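Local structure of O-succinylhomoserine sulfhydrylase (Mycobacterium tuberculosis, 3NDN) at residues E88-I93 / K272-L277; R127-S132 / F171-S176; V165-V170 / H193-K198; L182-A187 / Y315-R320. The protein probably catalyses the pyridoxal-phosphate-dependent formation of L-homocysteine from O-succinyl-L-homoserine and hydrogen sulfide, a step of methionine biosynthesis, and works as a homotetramer. All blocks are in the same frame, centred on the assembly; numbering follows the deposited sequence.

Contact 1: E88-I93 / K272-L277; sequences ERLRLI and KGLETL
Leu-274 carries the apolar half of this contact, its two methyls splitting between neighbours on 88-93. CD1 of Leu-274 lies 3.8 Å from CG of Arg-89 and also rests against the backbone N of Leu-90, with CB of Leu-90 4.2 Å away. The other methyl of Leu-274, CD2, meets CD1 of Ile-93 at 4.1 Å. Arg-89 and Leu-274 run past each other in opposite senses, and the methylenes of the arginine cover one flank of the leucine.

The polar half begins where that same arginine ends. With CG trans to the backbone N (chi1 -174°) and a bend at chi3, the chain crosses to 272-277, where NH2 of Arg-89 gives a salt-bridging hydrogen bond of 3.2 Å to OE2 of Glu-275. The bond is bent, 138° at the hydrogen, and uses the anti lone pair of OE2; guanidinium and carboxylate are turned 49° apart. Lys-272 NZ reaches OE2 of Glu-275 on its syn side at 3.0 Å. NH2 of Arg-89 also donates to Leu-271 O, and Glu-46 bridges both Arg-89 and Lys-272. OE1 of Glu-275 is taken by Gln-232 of the second subunit, and OE2 also meets Lys-364 there.

The pair is buried: helix 81-94 packs where the chain passes from helix 264-273 toward helix 277-296, with the loop residue Ile-229 also on Leu-274.

Contact 2: R127-S132 / F171-S176; sequences RSLFGS and FFETPS
Glu-173 reaches across to the backbone of Phe-130, whose N gives a 2.9 Å hydrogen bond to OE2 of Glu-173. The bond is fairly straight, 157° at the hydrogen, and arrives on the syn side of OE2, 17° out of the carboxylate plane. A weaker bond from the same N-H goes to OE1. Packing here is close: OE2 of Glu-173 has CB of Phe-130 at 3.4 Å and CB of Leu-129 at 3.6 Å.

Leu-129 packs beside the acid. Its CD2 meets CE2 of Phe-171 at 3.9 Å, obliquely to the ring, and also lies against the acid's side chain. The ring of Phe-171 swings fully away from its own backbone N (chi1 180°), which brings ring atoms CD2 and CE2 to the leucine; Val-109 and Leu-113 of helix 105-114 pack on the same ring.

Farther out, Ser-128, at the centre of an inverse gamma turn, sets its carbonyl toward 171-176. Water 1 donates to both Ser-128 O, at 3.0 Å, and Glu-173 O, at 2.8 Å. CB of Ser-128 also touches CB of Ser-176, whose OG is held by Ser-181.

Phe-130 is the N-cap residue of helix 131-143, so the acid binds the backbone N-H just ahead of that helix. The whole joins the segments that follow neighbouring parallel strands, 122-126 and 169-173, on the C-terminal side of the large sheet of the PLP-dependent transferase fold.

Contact 3: V165-V170 / H193-K198; sequences VPTQAV and HAAGAK
Three backbone hydrogen bonds join these segments, and the first runs from Thr-167 N to Ala-195 O at 3.1 Å, the N-H pointing well at the oxygen (161°). Next, Lys-198 N gives to Gln-168 O, also 3.1 Å and nearly straight at the hydrogen, although it comes from above the carbonyl plane. Val-170 N then donates to Lys-198 O at 3.1 Å, so Lys-198 both gives and receives, and Ala-169 pairs with it as a parallel bridge. CA-H groups of Pro-166, Ala-197 and Ala-169 add weaker contacts to the same acceptors.

Side-chain contact is slight. CB of Ala-197 sits 3.5 Å from Thr-167 O and 3.9 Å from CG2 of Thr-167. The threonine rotamer (chi1 -60°) keeps OG1 close to its own backbone N, where OG1 of Thr-167 can donate to Val-165 O at 3.0 Å; OG1 is also hydrogen-bonded to NH1 of Arg-122, its stronger partner. OE1 of Gln-168 is bonded to Arg-122 N. Gly-196, with positive phi, closes helix 185-194 in a Schellman motif before the chain turns into strand 198-202.

Main-chain N-H and C=O groups thus do most of the joining in this beta-alpha-beta unit, which makes it depend little on side-chain chemistry.

Contact 4: L182-A187 / Y315-R320; sequences LVDIAA and YDLAKR
The chain of 182-184 passes alongside helix 315-321, CA of Leu-182 lying 7.7 Å from CA of Ala-318 and CA of Asp-184 7.2 Å from CA of Leu-317, before turning into helix 185-194. Leu-317 points its branched end into this strip: CD2 of Leu-317 lies 3.9 Å from CB of Leu-182, and CD1 of Leu-317 rests 3.9 Å from CG of the Asp-184 carboxylate. Leu-182 returns the contact by laying CD1 against Ala-318, 3.8 Å from its CB.

Asp-184 also works at its oxygens. OD2 of Asp-184 receives a weak, bent salt-bridging bond from Arg-320 NH2 at 3.4 Å, met at the edge of the guanidinium and near its plane; the two groups are turned 37° apart. OD1 of Asp-184 takes a proton from water 3 at 2.6 Å, and that water accepts from Arg-320 NE. As N-cap of helix 185-194, the aspartate also accepts a weak bond from Ala-187 N at OD1.

Gln-321 of the other helix bonds Val-183 O and Ile-185 N, and Gln-314, just before it, bonds Leu-182 N. The carboxylate therefore weakly caps a helix start and meets the cation of Arg-320 both directly, in a weak bond, and through a water, which probably stabilises its negative charge.

In the fold
Contacts 2 and 3 take opposite ends of strand 169-173 in the seven-stranded sheet, their centres 19 Å apart. Contacts 3 and 4, with centres 21 Å apart, take the two ends of helix 185-194. Contacts 2 and 4 touch directly, with Thr-174 OG1 probably bonded to Val-183 N and Pro-175 packed on Leu-182. Contact 1 stands apart, its centre 24 to 31 Å from the others; along the chain it encloses contacts 2 and 3 but crosses contact 4. Contacts 2, 3 and 4 thus hold one beta-alpha-beta unit of the large sheet together and join it to helix 315-321, while contact 1 also reaches the second subunit of the tetramer and contact 2 the third.

Contact 1: E88-I93 / K272-L277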
loop_
_atom_site.group_PDB
_atom_site.type_symbol
_atom_site.label_atom_id
_atom_site.label_comp_id
_atom_site.label_asym_id
_atom_site.label_seq_id
_atom_site.Cartn_x
_atom_site.Cartn_y
_atom_site.Cartn_z
ATOM N N GLU A 88 -4.660 19.973 -4.845
ATOM C CA GLU A 88 -4.205 21.002 -5.794
ATOM C C GLU A 88 -4.300 20.580 -7.255
ATOM O O GLU A 88 -4.650 21.395 -8.128
ATOM C CB GLU A 88 -2.802 21.499 -5.431
ATOM C CG GLU A 88 -2.235 22.567 -6.379
ATOM C CD GLU A 88 -2.770 23.974 -6.129
ATOM O OE1 GLU A 88 -3.656 24.158 -5.244
ATOM O OE2 GLU A 88 -2.282 24.907 -6.828
ATOM N N ARG A 89 -3.995 19.312 -7.544
ATOM C CA ARG A 89 -4.156 18.782 -8.901
ATOM C C ARG A 89 -5.618 18.866 -9.382
ATOM O O ARG A 89 -5.882 19.321 -10.504
ATOM C CB ARG A 89 -3.589 17.339 -9.012
ATOM C CG ARG A 89 -3.586 16.742 -10.438
ATOM C CD ARG A 89 -2.697 15.466 -10.517
ATOM N NE ARG A 89 -1.278 15.790 -10.321
ATOM C CZ ARG A 89 -0.270 14.910 -10.358
ATOM N NH1 ARG A 89 0.981 15.337 -10.173
ATOM N NH2 ARG A 89 -0.501 13.611 -10.558
ATOM N N LEU A 90 -6.575 18.463 -8.534
ATOM C CA LEU A 90 -7.996 18.554 -8.896
ATOM C C LEU A 90 -8.438 20.033 -9.024
ATOM O O LEU A 90 -9.202 20.374 -9.925
ATOM C CB LEU A 90 -8.896 17.803 -7.863
ATOM C CG LEU A 90 -10.419 17.744 -8.103
ATOM C CD1 LEU A 90 -10.805 17.178 -9.484
ATOM C CD2 LEU A 90 -11.175 17.009 -6.949
ATOM N N ARG A 91 -7.937 20.897 -8.144
ATOM C CA ARG A 91 -8.263 22.339 -8.173
ATOM C C ARG A 91 -7.792 22.967 -9.502
ATOM O O ARG A 91 -8.516 23.770 -10.114
ATOM C CB ARG A 91 -7.622 23.080 -6.976
ATOM C CG ARG A 91 -8.094 24.573 -6.798
ATOM C CD ARG A 91 -7.088 25.429 -5.963
ATOM N NE ARG A 91 -5.772 25.574 -6.604
ATOM C CZ ARG A 91 -5.523 26.246 -7.734
ATOM N NH1 ARG A 91 -6.506 26.850 -8.420
ATOM N NH2 ARG A 91 -4.276 26.297 -8.206
ATOM N N LEU A 92 -6.598 22.578 -9.945
ATOM C CA LEU A 92 -6.032 23.044 -11.232
ATOM C C LEU A 92 -6.873 22.598 -12.420
ATOM O O LEU A 92 -7.160 23.418 -13.296
ATOM C CB LEU A 92 -4.577 22.586 -11.424
ATOM C CG LEU A 92 -3.533 23.375 -10.602
ATOM C CD1 LEU A 92 -2.217 22.599 -10.461
ATOM C CD2 LEU A 92 -3.278 24.764 -11.215
ATOM N N ILE A 93 -7.260 21.320 -12.446
ATOM C CA ILE A 93 -8.138 20.772 -13.526
ATOM C C ILE A 93 -9.490 21.509 -13.627
ATOM O O ILE A 93 -9.990 21.794 -14.737
ATOM C CB ILE A 93 -8.340 19.231 -13.354
ATOM C CG1 ILE A 93 -7.016 18.486 -13.628
ATOM C CG2 ILE A 93 -9.488 18.687 -14.253
ATOM C CD1 ILE A 93 -7.031 16.992 -13.236
ATOM N N LYS A 272 -2.782 9.796 -8.802
ATOM C CA LYS A 272 -2.198 9.104 -9.930
ATOM C C LYS A 272 -3.342 8.788 -10.927
ATOM O O LYS A 272 -3.128 8.801 -12.127
ATOM C CB LYS A 272 -1.466 7.817 -9.490
ATOM C CG LYS A 272 -0.238 8.043 -8.563
ATOM C CD LYS A 272 0.853 8.944 -9.206
ATOM C CE LYS A 272 1.721 8.182 -10.191
ATOM N NZ LYS A 272 2.771 9.065 -10.829
ATOM N N GLY A 273 -4.552 8.560 -10.422
ATOM C CA GLY A 273 -5.728 8.379 -11.337
ATOM C C GLY A 273 -6.014 9.636 -12.169
ATOM O O GLY A 273 -6.482 9.556 -13.320
ATOM N N LEU A 274 -5.730 10.800 -11.594
ATOM C CA LEU A 274 -6.008 12.078 -12.275
ATOM C C LEU A 274 -5.105 12.270 -13.519
ATOM O O LEU A 274 -5.462 12.992 -14.456
ATOM C CB LEU A 274 -5.869 13.251 -11.305
ATOM C CG LEU A 274 -6.996 13.485 -10.275
ATOM C CD1 LEU A 274 -6.560 14.604 -9.323
ATOM C CD2 LEU A 274 -8.347 13.828 -10.949
ATOM N N GLU A 275 -3.970 11.582 -13.548
ATOM C CA GLU A 275 -3.038 11.667 -14.713
ATOM C C GLU A 275 -3.642 11.109 -16.008
ATOM O O GLU A 275 -3.344 11.606 -17.100
ATOM C CB GLU A 275 -1.728 10.955 -14.431
ATOM C CG GLU A 275 -0.922 11.565 -13.256
ATOM C CD GLU A 275 0.413 10.888 -12.993
ATOM O OE1 GLU A 275 0.858 10.032 -13.809
ATOM O OE2 GLU A 275 1.050 11.241 -11.963
ATOM N N THR A 276 -4.462 10.069 -15.887
ATOM C CA THR A 276 -5.093 9.424 -17.065
ATOM C C THR A 276 -6.571 9.779 -17.302
ATOM O O THR A 276 -7.214 9.238 -18.240
ATOM C CB THR A 276 -4.975 7.867 -17.011
ATOM O OG1 THR A 276 -5.574 7.392 -15.799
ATOM C CG2 THR A 276 -3.521 7.405 -17.080
ATOM N N LEU A 277 -7.120 10.689 -16.502
ATOM C CA LEU A 277 -8.561 11.009 -16.587
ATOM C C LEU A 277 -8.991 11.456 -17.989
ATOM O O LEU A 277 -10.001 10.957 -18.533
ATOM C CB LEU A 277 -8.980 12.047 -15.522
ATOM C CG LEU A 277 -10.464 12.449 -15.302
ATOM C CD1 LEU A 277 -11.337 11.287 -14.840
ATOM C CD2 LEU A 277 -10.565 13.588 -14.307
#

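Contact 2: R127-S132 / F171-S176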
loop_
_atom_site.group_PDB
_atom_site.type_symbol
_atom_site.label_atom_id
_atom_site.label_comp_id
_atom_site.label_asym_id
_atom_site.label_seq_id
_atom_site.Cartn_x
_atom_site.Cartn_y
_atom_site.Cartn_z
ATOM N N ARG A 127 -35.649 17.157 -6.770
ATOM C CA ARG A 127 -36.169 15.908 -6.195
ATOM C C ARG A 127 -35.450 14.670 -6.739
ATOM O O ARG A 127 -35.340 13.660 -6.038
ATOM C CB ARG A 127 -37.693 15.789 -6.422
ATOM C CG ARG A 127 -38.396 14.847 -5.433
ATOM C CD ARG A 127 -39.927 14.849 -5.588
ATOM N NE ARG A 127 -40.587 15.957 -4.886
ATOM C CZ ARG A 127 -41.077 17.051 -5.476
ATOM N NH1 ARG A 127 -40.989 17.223 -6.791
ATOM N NH2 ARG A 127 -41.661 17.990 -4.741
ATOM N N SER A 128 -34.945 14.756 -7.970
ATOM C CA SER A 128 -34.345 13.591 -8.640
ATOM C C SER A 128 -32.865 13.438 -8.319
ATOM O O SER A 128 -32.000 13.846 -9.111
ATOM C CB SER A 128 -34.561 13.646 -10.155
ATOM O OG SER A 128 -35.932 13.460 -10.477
ATOM N N LEU A 129 -32.590 12.840 -7.160
ATOM C CA LEU A 129 -31.228 12.720 -6.634
ATOM C C LEU A 129 -30.792 11.273 -6.381
ATOM O O LEU A 129 -31.628 10.366 -6.258
ATOM C CB LEU A 129 -31.079 13.535 -5.339
ATOM C CG LEU A 129 -31.481 15.024 -5.317
ATOM C CD1 LEU A 129 -31.556 15.557 -3.894
ATOM C CD2 LEU A 129 -30.535 15.892 -6.153
ATOM N N PHE A 130 -29.473 11.076 -6.321
ATOM C CA PHE A 130 -28.834 9.873 -5.744
ATOM C C PHE A 130 -29.504 9.557 -4.398
ATOM O O PHE A 130 -29.674 10.452 -3.570
ATOM C CB PHE A 130 -27.349 10.188 -5.527
ATOM C CG PHE A 130 -26.478 8.997 -5.145
ATOM C CD1 PHE A 130 -26.365 7.889 -5.979
ATOM C CD2 PHE A 130 -25.696 9.046 -3.986
ATOM C CE1 PHE A 130 -25.528 6.801 -5.636
ATOM C CE2 PHE A 130 -24.856 7.976 -3.627
ATOM C CZ PHE A 130 -24.770 6.849 -4.458
ATOM N N GLY A 131 -29.883 8.295 -4.192
ATOM C CA GLY A 131 -30.524 7.841 -2.944
ATOM C C GLY A 131 -30.064 8.499 -1.650
ATOM O O GLY A 131 -30.876 9.119 -0.933
ATOM N N SER A 132 -28.775 8.349 -1.336
ATOM C CA SER A 132 -28.187 8.935 -0.127
ATOM C C SER A 132 -28.228 10.476 -0.088
ATOM O O SER A 132 -28.386 11.057 0.991
ATOM C CB SER A 132 -26.759 8.431 0.084
ATOM O OG SER A 132 -26.739 7.075 0.499
ATOM N N PHE A 171 -29.252 22.941 -4.132
ATOM C CA PHE A 171 -28.516 21.692 -4.475
ATOM C C PHE A 171 -29.218 20.918 -5.611
ATOM O O PHE A 171 -30.423 20.708 -5.545
ATOM C CB PHE A 171 -28.388 20.789 -3.232
ATOM C CG PHE A 171 -27.653 19.479 -3.484
ATOM C CD1 PHE A 171 -26.280 19.461 -3.686
ATOM C CD2 PHE A 171 -28.346 18.270 -3.542
ATOM C CE1 PHE A 171 -25.595 18.252 -3.937
ATOM C CE2 PHE A 171 -27.669 17.054 -3.780
ATOM C CZ PHE A 171 -26.290 17.052 -3.980
ATOM N N PHE A 172 -28.466 20.489 -6.637
ATOM C CA PHE A 172 -28.991 19.574 -7.678
ATOM C C PHE A 172 -27.869 18.765 -8.366
ATOM O O PHE A 172 -26.695 19.122 -8.241
ATOM C CB PHE A 172 -29.844 20.318 -8.736
ATOM C CG PHE A 172 -29.098 21.410 -9.506
ATOM C CD1 PHE A 172 -28.376 21.110 -10.660
ATOM C CD2 PHE A 172 -29.164 22.743 -9.088
ATOM C CE1 PHE A 172 -27.690 22.114 -11.377
ATOM C CE2 PHE A 172 -28.485 23.763 -9.790
ATOM C CZ PHE A 172 -27.743 23.452 -10.944
ATOM N N GLU A 173 -28.254 17.685 -9.057
ATOM C CA GLU A 173 -27.381 16.918 -9.973
ATOM C C GLU A 173 -27.899 17.089 -11.403
ATOM O O GLU A 173 -29.117 17.176 -11.607
ATOM C CB GLU A 173 -27.427 15.413 -9.664
ATOM C CG GLU A 173 -27.013 14.988 -8.252
ATOM C CD GLU A 173 -27.536 13.592 -7.876
ATOM O OE1 GLU A 173 -27.747 12.747 -8.789
ATOM O OE2 GLU A 173 -27.740 13.342 -6.664
ATOM N N THR A 174 -26.987 17.127 -12.385
ATOM C CA THR A 174 -27.368 17.107 -13.814
ATOM C C THR A 174 -26.254 16.497 -14.688
ATOM O O THR A 174 -25.091 16.852 -14.525
ATOM C CB THR A 174 -27.815 18.512 -14.358
ATOM O OG1 THR A 174 -28.281 18.387 -15.712
ATOM C CG2 THR A 174 -26.680 19.544 -14.308
ATOM N N PRO A 175 -26.591 15.520 -15.551
ATOM C CA PRO A 175 -27.882 14.813 -15.693
ATOM C C PRO A 175 -28.246 14.017 -14.427
ATOM O O PRO A 175 -27.362 13.775 -13.599
ATOM C CB PRO A 175 -27.631 13.836 -16.846
ATOM C CG PRO A 175 -26.424 14.390 -17.602
ATOM C CD PRO A 175 -25.581 15.024 -16.516
ATOM N N SER A 176 -29.517 13.618 -14.295
ATOM C CA SER A 176 -29.983 12.761 -13.176
ATOM C C SER A 176 -29.744 11.283 -13.480
ATOM O O SER A 176 -29.421 10.923 -14.608
ATOM C CB SER A 176 -31.465 13.003 -12.843
ATOM O OG SER A 176 -32.338 12.428 -13.816
HETATM O O HOH W 1 -31.270 16.566 -10.003
HETATM O O HOH W 2 -30.069 11.553 -9.817
#

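Contact 3: V165-V170 / H193-K198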
loop_
_atom_site.group_PDB
_atom_site.type_symbol
_atom_site.label_atom_id
_atom_site.label_comp_id
_atom_site.label_asym_id
_atom_site.label_seq_id
_atom_site.Cartn_x
_atom_site.Cartn_y
_atom_site.Cartn_z
ATOM N N VAL A 165 -38.343 33.924 -1.853
ATOM C CA VAL A 165 -38.003 34.415 -0.505
ATOM C C VAL A 165 -36.516 34.129 -0.216
ATOM O O VAL A 165 -35.944 33.249 -0.859
ATOM C CB VAL A 165 -38.903 33.780 0.605
ATOM C CG1 VAL A 165 -40.381 34.157 0.415
ATOM C CG2 VAL A 165 -38.724 32.260 0.675
ATOM N N PRO A 166 -35.884 34.871 0.732
ATOM C CA PRO A 166 -34.460 34.634 1.056
ATOM C C PRO A 166 -34.132 33.172 1.358
ATOM O O PRO A 166 -34.873 32.505 2.091
ATOM C CB PRO A 166 -34.217 35.507 2.291
ATOM C CG PRO A 166 -35.216 36.646 2.131
ATOM C CD PRO A 166 -36.429 36.035 1.465
ATOM N N THR A 167 -33.021 32.704 0.786
ATOM C CA THR A 167 -32.610 31.292 0.805
ATOM C C THR A 167 -31.083 31.212 1.039
ATOM O O THR A 167 -30.343 32.122 0.630
ATOM C CB THR A 167 -33.049 30.602 -0.529
ATOM O OG1 THR A 167 -34.481 30.690 -0.658
ATOM C CG2 THR A 167 -32.619 29.129 -0.615
ATOM N N GLN A 168 -30.623 30.151 1.716
ATOM C CA GLN A 168 -29.188 29.963 2.009
ATOM C C GLN A 168 -28.443 29.058 1.004
ATOM O O GLN A 168 -27.305 29.356 0.629
ATOM C CB GLN A 168 -28.977 29.444 3.445
ATOM C CG GLN A 168 -28.990 30.527 4.529
ATOM C CD GLN A 168 -30.390 31.073 4.794
ATOM O OE1 GLN A 168 -31.347 30.308 4.961
ATOM N NE2 GLN A 168 -30.517 32.398 4.815
ATOM N N ALA A 169 -29.085 27.971 0.570
ATOM C CA ALA A 169 -28.449 27.008 -0.347
ATOM C C ALA A 169 -29.400 26.432 -1.394
ATOM O O ALA A 169 -30.600 26.322 -1.156
ATOM C CB ALA A 169 -27.760 25.876 0.437
ATOM N N VAL A 170 -28.830 26.088 -2.555
ATOM C CA VAL A 170 -29.496 25.357 -3.639
ATOM C C VAL A 170 -28.629 24.114 -3.985
ATOM O O VAL A 170 -27.401 24.232 -4.101
ATOM C CB VAL A 170 -29.668 26.273 -4.879
ATOM C CG1 VAL A 170 -29.903 25.469 -6.172
ATOM C CG2 VAL A 170 -30.823 27.295 -4.649
ATOM N N HIS A 193 -29.049 33.437 -7.033
ATOM C CA HIS A 193 -28.287 34.617 -6.587
ATOM C C HIS A 193 -29.190 35.815 -6.210
ATOM O O HIS A 193 -28.851 36.588 -5.308
ATOM C CB HIS A 193 -27.202 34.999 -7.600
ATOM C CG HIS A 193 -26.040 34.042 -7.625
ATOM N ND1 HIS A 193 -25.047 34.095 -8.581
ATOM C CD2 HIS A 193 -25.732 32.995 -6.820
ATOM C CE1 HIS A 193 -24.170 33.128 -8.358
ATOM N NE2 HIS A 193 -24.562 32.446 -7.295
ATOM N N ALA A 194 -30.337 35.936 -6.874
ATOM C CA ALA A 194 -31.329 36.968 -6.523
ATOM C C ALA A 194 -31.970 36.703 -5.151
ATOM O O ALA A 194 -32.394 37.640 -4.469
ATOM C CB ALA A 194 -32.401 37.074 -7.613
ATOM N N ALA A 195 -32.016 35.431 -4.746
ATOM C CA ALA A 195 -32.492 35.033 -3.411
ATOM C C ALA A 195 -31.407 35.021 -2.316
ATOM O O ALA A 195 -31.695 34.677 -1.161
ATOM C CB ALA A 195 -33.187 33.678 -3.476
ATOM N N GLY A 196 -30.175 35.399 -2.663
ATOM C CA GLY A 196 -29.062 35.394 -1.691
ATOM C C GLY A 196 -28.409 34.035 -1.419
ATOM O O GLY A 196 -27.581 33.911 -0.505
ATOM N N ALA A 197 -28.766 33.021 -2.209
ATOM C CA ALA A 197 -28.314 31.628 -1.969
ATOM C C ALA A 197 -27.011 31.264 -2.699
ATOM O O ALA A 197 -26.683 31.862 -3.730
ATOM C CB ALA A 197 -29.424 30.639 -2.349
ATOM N N LYS A 198 -26.279 30.289 -2.143
ATOM C CA LYS A 198 -25.080 29.719 -2.788
ATOM C C LYS A 198 -25.446 28.414 -3.502
ATOM O O LYS A 198 -26.102 27.552 -2.918
ATOM C CB LYS A 198 -23.971 29.441 -1.756
ATOM C CG LYS A 198 -23.479 30.669 -0.970
ATOM C CD LYS A 198 -22.731 31.670 -1.864
ATOM C CE LYS A 198 -22.459 32.976 -1.125
ATOM N NZ LYS A 198 -21.480 33.851 -1.845
#

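Contact 4: L182-A187 / Y315-R320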
loop_
_atom_site.group_PDB
_atom_site.type_symbol
_atom_site.label_atom_id
_atom_site.label_comp_id
_atom_site.label_asym_id
_atom_site.label_seq_id
_atom_site.Cartn_x
_atom_site.Cartn_y
_atom_site.Cartn_z
ATOM N N LEU A 182 -32.301 16.762 -17.240
ATOM C CA LEU A 182 -31.353 17.874 -17.021
ATOM C C LEU A 182 -31.906 19.068 -16.219
ATOM O O LEU A 182 -33.118 19.304 -16.184
ATOM C CB LEU A 182 -30.783 18.387 -18.366
ATOM C CG LEU A 182 -30.250 17.415 -19.434
ATOM C CD1 LEU A 182 -29.482 18.163 -20.512
ATOM C CD2 LEU A 182 -29.370 16.327 -18.861
ATOM N N VAL A 183 -30.997 19.818 -15.588
ATOM C CA VAL A 183 -31.302 21.111 -14.956
ATOM C C VAL A 183 -30.529 22.214 -15.717
ATOM O O VAL A 183 -29.358 22.025 -16.047
ATOM C CB VAL A 183 -30.900 21.112 -13.453
ATOM C CG1 VAL A 183 -31.153 22.474 -12.810
ATOM C CG2 VAL A 183 -31.649 20.006 -12.688
ATOM N N ASP A 184 -31.190 23.338 -16.019
ATOM C CA ASP A 184 -30.556 24.467 -16.731
ATOM C C ASP A 184 -29.639 25.242 -15.760
ATOM O O ASP A 184 -30.128 26.059 -14.976
ATOM C CB ASP A 184 -31.649 25.396 -17.306
ATOM C CG ASP A 184 -31.124 26.401 -18.344
ATOM O OD1 ASP A 184 -30.010 26.932 -18.209
ATOM O OD2 ASP A 184 -31.876 26.717 -19.295
ATOM N N ILE A 185 -28.328 24.998 -15.814
ATOM C CA ILE A 185 -27.396 25.553 -14.789
ATOM C C ILE A 185 -27.396 27.099 -14.728
ATOM O O ILE A 185 -27.583 27.675 -13.649
ATOM C CB ILE A 185 -25.941 24.991 -14.929
ATOM C CG1 ILE A 185 -25.914 23.466 -14.767
ATOM C CG2 ILE A 185 -24.967 25.643 -13.908
ATOM C CD1 ILE A 185 -24.575 22.813 -15.243
ATOM N N ALA A 186 -27.195 27.765 -15.869
ATOM C CA ALA A 186 -27.156 29.240 -15.895
ATOM C C ALA A 186 -28.465 29.899 -15.423
ATOM O O ALA A 186 -28.435 30.896 -14.703
ATOM C CB ALA A 186 -26.761 29.765 -17.271
ATOM N N ALA A 187 -29.606 29.348 -15.833
ATOM C CA ALA A 187 -30.897 29.928 -15.454
ATOM C C ALA A 187 -31.199 29.735 -13.956
ATOM O O ALA A 187 -31.686 30.653 -13.292
ATOM C CB ALA A 187 -32.013 29.366 -16.332
ATOM N N TYR A 315 -32.233 17.837 -25.666
ATOM C CA TYR A 315 -31.007 17.802 -26.482
ATOM C C TYR A 315 -30.334 19.167 -26.679
ATOM O O TYR A 315 -29.101 19.274 -26.591
ATOM C CB TYR A 315 -31.292 17.164 -27.841
ATOM C CG TYR A 315 -30.099 17.052 -28.769
ATOM C CD1 TYR A 315 -29.038 16.182 -28.484
ATOM C CD2 TYR A 315 -30.037 17.811 -29.949
ATOM C CE1 TYR A 315 -27.936 16.080 -29.347
ATOM C CE2 TYR A 315 -28.942 17.713 -30.821
ATOM C CZ TYR A 315 -27.903 16.845 -30.512
ATOM O OH TYR A 315 -26.842 16.742 -31.374
ATOM N N ASP A 316 -31.126 20.200 -26.968
ATOM C CA ASP A 316 -30.556 21.532 -27.180
ATOM C C ASP A 316 -29.849 22.064 -25.924
ATOM O O ASP A 316 -28.801 22.693 -26.037
ATOM C CB ASP A 316 -31.602 22.533 -27.694
ATOM C CG ASP A 316 -32.006 22.278 -29.156
ATOM O OD1 ASP A 316 -31.284 21.566 -29.901
ATOM O OD2 ASP A 316 -33.058 22.812 -29.569
ATOM N N LEU A 317 -30.426 21.805 -24.746
ATOM C CA LEU A 317 -29.798 22.177 -23.468
ATOM C C LEU A 317 -28.514 21.379 -23.197
ATOM O O LEU A 317 -27.525 21.936 -22.716
ATOM C CB LEU A 317 -30.788 22.029 -22.295
ATOM C CG LEU A 317 -30.218 22.216 -20.875
ATOM C CD1 LEU A 317 -29.602 23.610 -20.683
ATOM C CD2 LEU A 317 -31.277 21.937 -19.800
ATOM N N ALA A 318 -28.535 20.083 -23.493
ATOM C CA ALA A 318 -27.326 19.239 -23.388
ATOM C C ALA A 318 -26.163 19.789 -24.229
ATOM O O ALA A 318 -25.011 19.858 -23.752
ATOM C CB ALA A 318 -27.640 17.801 -23.779
ATOM N N LYS A 319 -26.472 20.215 -25.454
ATOM C CA LYS A 319 -25.455 20.796 -26.363
ATOM C C LYS A 319 -24.946 22.165 -25.885
ATOM O O LYS A 319 -23.805 22.527 -26.167
ATOM C CB LYS A 319 -25.968 20.897 -27.814
ATOM C CG LYS A 319 -26.230 19.549 -28.535
ATOM C CD LYS A 319 -24.953 18.789 -28.940
ATOM C CE LYS A 319 -24.297 19.362 -30.192
ATOM N NZ LYS A 319 -23.101 18.558 -30.596
ATOM N N ARG A 320 -25.789 22.900 -25.157
ATOM C CA ARG A 320 -25.442 24.213 -24.600
ATOM C C ARG A 320 -24.445 24.125 -23.435
ATOM O O ARG A 320 -23.533 24.936 -23.351
ATOM C CB ARG A 320 -26.695 24.951 -24.092
ATOM C CG ARG A 320 -27.406 25.813 -25.091
ATOM C CD ARG A 320 -28.097 27.030 -24.428
ATOM N NE ARG A 320 -29.079 26.718 -23.379
ATOM C CZ ARG A 320 -30.318 26.265 -23.592
ATOM N NH1 ARG A 320 -30.749 26.015 -24.824
ATOM N NH2 ARG A 320 -31.130 26.043 -22.567
HETATM O O HOH W 3 -28.430 27.452 -20.270
#